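Local coordinates for protein PlyP35 (Listeria phage P35, PDB 6S3Y) that probably binds the Listeria cell wall through the two SH3-like repeats of its C-terminal domain, and so targets the phage endolysin to its substrate, at residues A84-C88 against F99-R104; D115-P119 against Y130-F136; H33-L39 against S77-N83. All coordinates share one frame; numbering follows the deposited sequence.

Contact 1: residues A84-C88 against F99-R104; sequences AHAFC and FINLKR
F99 lays the edge of its ring against the face of F87. The ring centroids are 5.2 Å apart and the planes stand at 83°, an offset edge-to-face pair in which F99 CD1 comes to 3.6 Å from F87 CE1. Both side chains point the same way, side by side. F99 has its CG between the backbone N and the carbonyl carbon (chi1 64°), which turns the ring to stand beside F87 with its edge on the F87 face. Next along this face the N101 amide lies across the H85 ring, its plane moderately tilted from that of the imidazole, with ND2 over the middle of the ring.

On the other face the packing is apolar: C88 SG sits 3.9 Å from I100 CB, with L102 CD1 beside it, and A86 CB faces L102 CB. These groups are set in place by a beta hairpin, in which the later part of strand 78-89 pairs antiparallel with strand 99-103. A86 with L102 and C88 with I100 are the hydrogen-bonded pairs, and F87 with N101 lies between them as a non-hydrogen-bonded pair. A86 N reaches L102 O at 2.9 Å in a nearly straight bond of 173°, whereas the return bond from L102 N meets A86 O from above its carbonyl plane. Beyond A86 and L102 a water takes over, bridging A84 O and R104 N; here R104 CD comes to 3.6 Å from A84 O.

In the next layer Y63 and W89 meet the F87 ring, while I10, L120, F129 and I131 pack on the side carrying A86, C88, I100 and L102.

Contact 2: residues D115-P119 against Y130-F136; sequences DGFYP and YIPRYMF
Y118 and I131 form the hydrogen-bonded pair of a beta hairpin whose strands, 117-121 and 128-132, run antiparallel. Y118 N gives to I131 O at 3.0 Å, and I131 N returns the bond to Y118 O. Beside this pair, Y130 CA brings its hydrogen to the same Y118 O in a CA-H...O contact.

The Y118 ring carries most of the side-chain contact. F136, whose CG lies between the backbone N and the carbonyl carbon (chi1 63°), thereby presents its edge to one face of that ring, a T-shaped pair with planes at 82° and F136 CZ 3.7 Å from Y118 CG. Farther out on Y118, R133 passes its aliphatic chain by the phenol, CD 3.8 Å from Y118 OH, with the guanidinium plane perpendicular to the ring.

Within this two-stranded unit of the second SH3-like repeat, F117, P119 and Y130 occupy the opposite face from Y118 and I131; Y130 CD1 rests 4.0 Å from F117 CB. Near the 3-10 segment 133-135 a water lies between G116 O and R133 N, though its leg to G116 O is short and doubtful. The entry to strand 117-121 is shaped by an Asx turn: D115 OD1 takes the F117 amide from above the carboxylate plane, at 3.2 Å, while OD2 makes a salt bridge with K92. I10 touches I131 and I8 touches F136, both from strand 6-17.

Contact 3: residues H33-L39 against S77-N83; sequences HGTKVKL and SVNATIN
V78 N meets L39 O at 2.7 Å, the shortest bond of a ladder of six that ties residues 33-39 to 77-83. L39 N answers to V78 O, V37 and A80 bond each other in both directions, and I82 N closes on T35 O at 2.8 Å. At the far end G34 N donates to I82 O. Between these bonds K36 with T81 and K38 with N79 are non-hydrogen-bonded pairs, where CA hydrogens of K36 and K38 approach A80 O and V78 O.

The first part of strand 78-89 thereby joins the sheet of strands 36-41 and 67-72, while its later part pairs with strand 99-103; the two segments fall in different family sequence ranges. On one face the contact is apolar. V37 CG2 is held between the backbone N and the carbonyl carbon (V37 CG1 chi1 -63°), and I82 CD1 meets it at 3.8 Å, the two side chains crossing at about a right angle. L39 CD1 lies 4.2 Å from A80 CB, and W31, I62 and F16 add to this side. The other face is more polar: K36 runs out extended alongside T81, its CG 3.9 Å from T81 OG1, while K38 lays its CG and CD near S77 OG, which itself bonds D75 and N73. At the end, the edge of the H33 ring faces N83 OD1, and N83 ND2 bonds S65 O.

With all six backbone bonds near straight, this junction probably rests chiefly on main-chain pairing, the apolar face shielding one side and K36 and K38 exposed on the other.

Strand 78-89 serves contacts 1 and 3 in succession: its first part pairs with strand 36-41, its later part with strand 99-103, so a single strand, interrupted by a bulge or short loop, takes part in both. Contact 1 is the buried one; contacts 2 and 3 are partly buried, lie on opposite sides of the chain's centre and do not touch. Contacts 1 and 2 are both hairpins of the second repeat and pack together, the selenomethionine M135 (SE) and I131 lying against A86 and F87. Both combine a few backbone bonds with an edge-to-face aromatic pair. Contact 3, between strands distant in sequence, has the longest ladder, with aliphatic groups and lysines instead of ring pairs.

Contact 1: residues A84-C88 against F99-R104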
# COMPACT_ATOMS: atom_id res chain seq x y z
N ALA A 84 8.12 -2.74 2.41
CA ALA A 84 6.90 -2.20 3.04
C ALA A 84 6.96 -0.67 3.10
O ALA A 84 7.94 -0.14 3.56
CB ALA A 84 6.69 -2.83 4.40
N HIS A 85 5.88 -0.02 2.68
CA HIS A 85 5.62 1.44 2.86
C HIS A 85 4.18 1.70 2.46
O HIS A 85 3.55 0.81 1.84
CB HIS A 85 6.61 2.32 2.08
CG HIS A 85 6.29 2.49 0.63
ND1 HIS A 85 7.01 1.83 -0.36
CD2 HIS A 85 5.34 3.22 -0.02
CE1 HIS A 85 6.55 2.19 -1.55
NE2 HIS A 85 5.53 3.02 -1.36
N ALA A 86 3.66 2.86 2.82
CA ALA A 86 2.29 3.26 2.45
C ALA A 86 2.37 4.57 1.67
O ALA A 86 3.50 5.03 1.32
CB ALA A 86 1.45 3.35 3.69
N PHE A 87 1.23 5.19 1.42
CA PHE A 87 1.11 6.47 0.70
C PHE A 87 0.03 7.29 1.38
O PHE A 87 -0.90 6.69 1.96
CB PHE A 87 0.71 6.26 -0.75
CG PHE A 87 1.81 5.84 -1.70
CD1 PHE A 87 2.96 6.59 -1.83
CD2 PHE A 87 1.64 4.72 -2.51
CE1 PHE A 87 3.93 6.23 -2.74
CE2 PHE A 87 2.62 4.37 -3.42
CZ PHE A 87 3.77 5.11 -3.54
N CYS A 88 0.11 8.63 1.25
CA CYS A 88 -1.09 9.50 1.36
C CYS A 88 -1.14 10.39 0.12
O CYS A 88 -0.07 10.66 -0.52
CB CYS A 88 -1.11 10.29 2.65
SG CYS A 88 0.38 11.29 2.90
N PHE A 99 1.47 12.99 -3.95
CA PHE A 99 1.40 11.87 -2.99
C PHE A 99 2.74 11.80 -2.27
O PHE A 99 3.76 12.20 -2.84
CB PHE A 99 0.99 10.58 -3.71
CG PHE A 99 1.95 10.08 -4.75
CD1 PHE A 99 3.05 9.30 -4.39
CD2 PHE A 99 1.80 10.39 -6.09
CE1 PHE A 99 3.91 8.80 -5.36
CE2 PHE A 99 2.68 9.94 -7.05
CZ PHE A 99 3.73 9.12 -6.69
N ILE A 100 2.70 11.30 -1.04
CA ILE A 100 3.88 11.16 -0.15
C ILE A 100 4.04 9.68 0.20
O ILE A 100 3.05 9.06 0.63
CB ILE A 100 3.71 12.04 1.10
CG1 ILE A 100 3.50 13.52 0.72
CG2 ILE A 100 4.88 11.85 2.04
CD1 ILE A 100 3.05 14.40 1.89
N ASN A 101 5.25 9.16 0.03
CA ASN A 101 5.69 7.83 0.49
C ASN A 101 5.80 7.90 2.02
O ASN A 101 6.65 8.66 2.50
CB ASN A 101 7.00 7.43 -0.20
CG ASN A 101 7.48 6.05 0.22
OD1 ASN A 101 7.46 5.74 1.40
ND2 ASN A 101 7.89 5.21 -0.73
N LEU A 102 4.94 7.19 2.75
CA LEU A 102 5.03 7.08 4.22
C LEU A 102 5.82 5.82 4.60
O LEU A 102 5.40 4.70 4.24
CB LEU A 102 3.62 7.06 4.81
CG LEU A 102 2.77 8.29 4.50
CD1 LEU A 102 1.35 8.15 5.05
CD2 LEU A 102 3.41 9.54 5.08
N LYS A 103 6.92 5.99 5.32
CA LYS A 103 7.82 4.89 5.75
C LYS A 103 7.03 3.89 6.59
O LYS A 103 6.10 4.32 7.33
CB LYS A 103 9.04 5.45 6.51
CG LYS A 103 10.38 4.98 6.02
CD LYS A 103 11.54 5.24 7.00
CE LYS A 103 12.84 4.83 6.35
NZ LYS A 103 12.96 3.36 6.17
N ARG A 104 7.35 2.60 6.47
CA ARG A 104 6.76 1.59 7.40
C ARG A 104 6.97 2.10 8.83
O ARG A 104 8.05 2.58 9.10
CB ARG A 104 7.39 0.21 7.18
CG ARG A 104 8.90 0.18 7.35
CD ARG A 104 9.40 -1.13 6.75
NE ARG A 104 10.38 -1.77 7.65
CZ ARG A 104 11.66 -1.71 7.49
NH1 ARG A 104 12.18 -1.12 6.41
NH2 ARG A 104 12.44 -2.30 8.36
O HOH W 1 9.41 2.20 4.61

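Contact 2: residues D115-P119 against Y130-F136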
# COMPACT_ATOMS: atom_id res chain seq x y z
N ASP A 115 -16.18 8.65 5.44
CA ASP A 115 -15.97 8.24 4.02
C ASP A 115 -14.69 7.39 3.88
O ASP A 115 -14.36 7.00 2.77
CB ASP A 115 -16.03 9.46 3.08
CG ASP A 115 -14.83 10.41 3.16
OD1 ASP A 115 -14.05 10.33 4.13
OD2 ASP A 115 -14.68 11.22 2.22
N GLY A 116 -13.99 7.10 4.97
CA GLY A 116 -12.80 6.23 4.96
C GLY A 116 -11.57 6.89 4.37
O GLY A 116 -10.54 6.17 4.19
N PHE A 117 -11.61 8.19 4.06
CA PHE A 117 -10.40 8.94 3.62
C PHE A 117 -9.88 9.72 4.83
O PHE A 117 -10.40 10.83 5.10
CB PHE A 117 -10.71 9.79 2.40
CG PHE A 117 -11.10 8.97 1.20
CD1 PHE A 117 -10.13 8.39 0.40
CD2 PHE A 117 -12.43 8.75 0.90
CE1 PHE A 117 -10.49 7.63 -0.69
CE2 PHE A 117 -12.80 7.99 -0.19
CZ PHE A 117 -11.83 7.43 -0.99
N TYR A 118 -8.90 9.15 5.52
CA TYR A 118 -8.41 9.68 6.82
C TYR A 118 -7.50 10.86 6.53
O TYR A 118 -6.53 10.75 5.77
CB TYR A 118 -7.79 8.54 7.63
CG TYR A 118 -8.83 7.60 8.18
CD1 TYR A 118 -9.31 6.56 7.40
CD2 TYR A 118 -9.36 7.77 9.44
CE1 TYR A 118 -10.30 5.70 7.87
CE2 TYR A 118 -10.34 6.91 9.93
CZ TYR A 118 -10.81 5.89 9.14
OH TYR A 118 -11.75 5.04 9.64
N PRO A 119 -7.83 12.06 7.10
CA PRO A 119 -7.06 13.26 6.80
C PRO A 119 -5.77 13.34 7.61
O PRO A 119 -5.76 13.05 8.80
CB PRO A 119 -8.03 14.38 7.20
CG PRO A 119 -8.84 13.75 8.35
CD PRO A 119 -9.01 12.32 7.93
N TYR A 130 -4.66 12.36 2.30
CA TYR A 130 -5.64 11.31 2.67
C TYR A 130 -4.95 9.95 2.60
O TYR A 130 -4.15 9.71 1.67
CB TYR A 130 -6.86 11.38 1.75
CG TYR A 130 -7.55 12.72 1.80
CD1 TYR A 130 -8.40 13.03 2.84
CD2 TYR A 130 -7.32 13.66 0.81
CE1 TYR A 130 -9.01 14.28 2.91
CE2 TYR A 130 -7.91 14.92 0.88
CZ TYR A 130 -8.79 15.21 1.90
OH TYR A 130 -9.36 16.44 1.95
N ILE A 131 -5.28 9.11 3.58
CA ILE A 131 -4.79 7.71 3.69
C ILE A 131 -6.01 6.82 3.92
O ILE A 131 -6.85 7.11 4.76
CB ILE A 131 -3.70 7.58 4.77
CG1 ILE A 131 -3.07 6.18 4.75
CG2 ILE A 131 -4.22 7.97 6.15
CD1 ILE A 131 -1.85 6.03 5.67
N PRO A 132 -6.14 5.71 3.17
CA PRO A 132 -7.23 4.75 3.40
C PRO A 132 -6.95 3.89 4.64
O PRO A 132 -5.79 3.68 5.01
CB PRO A 132 -7.23 3.94 2.11
CG PRO A 132 -5.78 3.96 1.67
CD PRO A 132 -5.26 5.32 2.06
N ARG A 133 -8.03 3.38 5.25
CA ARG A 133 -8.01 2.62 6.52
C ARG A 133 -7.01 1.47 6.47
O ARG A 133 -6.33 1.22 7.50
CB ARG A 133 -9.42 2.08 6.84
CG ARG A 133 -9.53 1.40 8.19
CD ARG A 133 -9.14 2.30 9.35
NE ARG A 133 -9.13 1.58 10.62
CZ ARG A 133 -8.14 0.81 11.03
NH1 ARG A 133 -7.02 0.68 10.32
NH2 ARG A 133 -8.27 0.16 12.17
N TYR A 134 -6.88 0.81 5.33
CA TYR A 134 -6.14 -0.48 5.22
C TYR A 134 -4.63 -0.27 5.31
O TYR A 134 -3.91 -1.25 5.40
CB TYR A 134 -6.55 -1.28 3.96
CG TYR A 134 -6.13 -0.72 2.64
CD1 TYR A 134 -4.88 -0.98 2.12
CD2 TYR A 134 -7.01 0.00 1.84
CE1 TYR A 134 -4.48 -0.49 0.88
CE2 TYR A 134 -6.63 0.48 0.59
CZ TYR A 134 -5.36 0.26 0.12
OH TYR A 134 -4.99 0.71 -1.12
N MSE A 135 -4.15 0.98 5.31
CA MSE A 135 -2.70 1.19 5.32
C MSE A 135 -2.14 1.47 6.72
O MSE A 135 -0.93 1.66 6.84
CB MSE A 135 -2.31 2.32 4.37
CG MSE A 135 -2.55 1.97 2.92
SE MSE A 135 -1.89 3.32 1.70
CE MSE A 135 -1.43 2.25 0.20
N PHE A 136 -2.99 1.45 7.75
CA PHE A 136 -2.49 1.76 9.08
C PHE A 136 -3.22 0.94 10.16
O PHE A 136 -4.33 0.40 9.92
CB PHE A 136 -2.61 3.26 9.38
CG PHE A 136 -4.02 3.82 9.43
CD1 PHE A 136 -4.79 3.72 10.57
CD2 PHE A 136 -4.55 4.48 8.33
CE1 PHE A 136 -6.07 4.26 10.61
CE2 PHE A 136 -5.83 5.02 8.38
CZ PHE A 136 -6.61 4.91 9.50
O HOH W 2 -10.59 3.73 3.70

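Contact 3: residues H33-L39 against S77-N83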
# COMPACT_ATOMS: atom_id res chain seq x y z
N HIS A 33 7.28 -6.74 5.45
CA HIS A 33 8.61 -6.26 4.98
C HIS A 33 9.55 -7.47 4.88
O HIS A 33 9.57 -8.24 5.83
CB HIS A 33 9.17 -5.19 5.92
CG HIS A 33 10.35 -4.47 5.36
ND1 HIS A 33 11.64 -4.61 5.85
CD2 HIS A 33 10.44 -3.66 4.29
CE1 HIS A 33 12.44 -3.78 5.18
NE2 HIS A 33 11.74 -3.22 4.19
N GLY A 34 10.25 -7.63 3.77
CA GLY A 34 11.26 -8.70 3.60
C GLY A 34 10.70 -10.01 3.05
O GLY A 34 11.52 -10.87 2.71
N THR A 35 9.39 -10.18 2.90
CA THR A 35 8.82 -11.40 2.29
C THR A 35 9.41 -11.58 0.89
O THR A 35 9.54 -10.59 0.17
CB THR A 35 7.30 -11.35 2.20
OG1 THR A 35 6.80 -11.11 3.52
CG2 THR A 35 6.70 -12.63 1.66
N LYS A 36 9.78 -12.81 0.52
CA LYS A 36 10.29 -13.14 -0.83
C LYS A 36 9.14 -13.71 -1.66
O LYS A 36 8.41 -14.58 -1.16
CB LYS A 36 11.50 -14.08 -0.75
CG LYS A 36 12.68 -13.42 -0.05
CD LYS A 36 13.96 -14.19 -0.18
CE LYS A 36 15.10 -13.35 0.33
NZ LYS A 36 16.37 -14.01 -0.00
N VAL A 37 9.00 -13.22 -2.90
CA VAL A 37 7.83 -13.55 -3.76
C VAL A 37 8.30 -13.73 -5.19
O VAL A 37 9.46 -13.33 -5.54
CB VAL A 37 6.74 -12.45 -3.65
CG1 VAL A 37 6.20 -12.35 -2.23
CG2 VAL A 37 7.25 -11.09 -4.10
N LYS A 38 7.40 -14.26 -6.02
CA LYS A 38 7.60 -14.29 -7.49
C LYS A 38 6.52 -13.39 -8.11
O LYS A 38 5.35 -13.51 -7.73
CB LYS A 38 7.53 -15.73 -7.99
CG LYS A 38 7.76 -15.87 -9.51
CD LYS A 38 7.54 -17.27 -10.05
CE LYS A 38 6.12 -17.79 -9.88
NZ LYS A 38 6.07 -19.26 -10.05
N LEU A 39 6.92 -12.53 -9.04
CA LEU A 39 6.05 -11.51 -9.64
C LEU A 39 6.36 -11.45 -11.14
O LEU A 39 7.41 -11.95 -11.55
CB LEU A 39 6.31 -10.14 -8.99
CG LEU A 39 5.91 -10.00 -7.52
CD1 LEU A 39 6.40 -8.68 -6.95
CD2 LEU A 39 4.42 -10.14 -7.28
N SER A 77 9.22 -13.71 -15.60
CA SER A 77 8.91 -13.36 -14.20
C SER A 77 10.17 -12.90 -13.47
O SER A 77 11.26 -13.02 -14.06
CB SER A 77 8.23 -14.50 -13.48
OG SER A 77 9.10 -15.63 -13.30
N VAL A 78 10.03 -12.39 -12.24
CA VAL A 78 11.16 -11.91 -11.41
C VAL A 78 11.00 -12.47 -9.99
O VAL A 78 9.85 -12.82 -9.57
CB VAL A 78 11.26 -10.37 -11.42
CG1 VAL A 78 11.57 -9.84 -12.80
CG2 VAL A 78 10.01 -9.71 -10.88
N ASN A 79 12.12 -12.58 -9.29
CA ASN A 79 12.12 -12.93 -7.85
C ASN A 79 12.35 -11.60 -7.12
O ASN A 79 13.25 -10.85 -7.56
CB ASN A 79 13.11 -14.04 -7.56
CG ASN A 79 13.01 -15.16 -8.57
OD1 ASN A 79 11.98 -15.83 -8.72
ND2 ASN A 79 14.08 -15.31 -9.32
N ALA A 80 11.53 -11.29 -6.12
CA ALA A 80 11.56 -9.97 -5.48
C ALA A 80 11.39 -10.11 -3.97
O ALA A 80 10.77 -11.10 -3.52
CB ALA A 80 10.49 -9.06 -6.04
N THR A 81 11.88 -9.11 -3.25
CA THR A 81 11.70 -8.95 -1.79
C THR A 81 10.76 -7.77 -1.55
O THR A 81 10.96 -6.73 -2.17
CB THR A 81 13.08 -8.74 -1.13
OG1 THR A 81 13.83 -9.92 -1.43
CG2 THR A 81 12.97 -8.52 0.37
N ILE A 82 9.77 -7.93 -0.70
CA ILE A 82 8.80 -6.85 -0.39
C ILE A 82 9.50 -5.75 0.42
O ILE A 82 10.17 -6.05 1.44
CB ILE A 82 7.55 -7.41 0.30
CG1 ILE A 82 6.87 -8.44 -0.59
CG2 ILE A 82 6.60 -6.29 0.70
CD1 ILE A 82 6.71 -7.98 -2.05
N ASN A 83 9.33 -4.52 -0.04
CA ASN A 83 9.71 -3.26 0.64
C ASN A 83 8.43 -2.58 1.14
O ASN A 83 7.72 -1.97 0.32
CB ASN A 83 10.53 -2.39 -0.31
CG ASN A 83 10.90 -1.06 0.29
OD1 ASN A 83 11.59 -1.00 1.28
ND2 ASN A 83 10.41 0.03 -0.28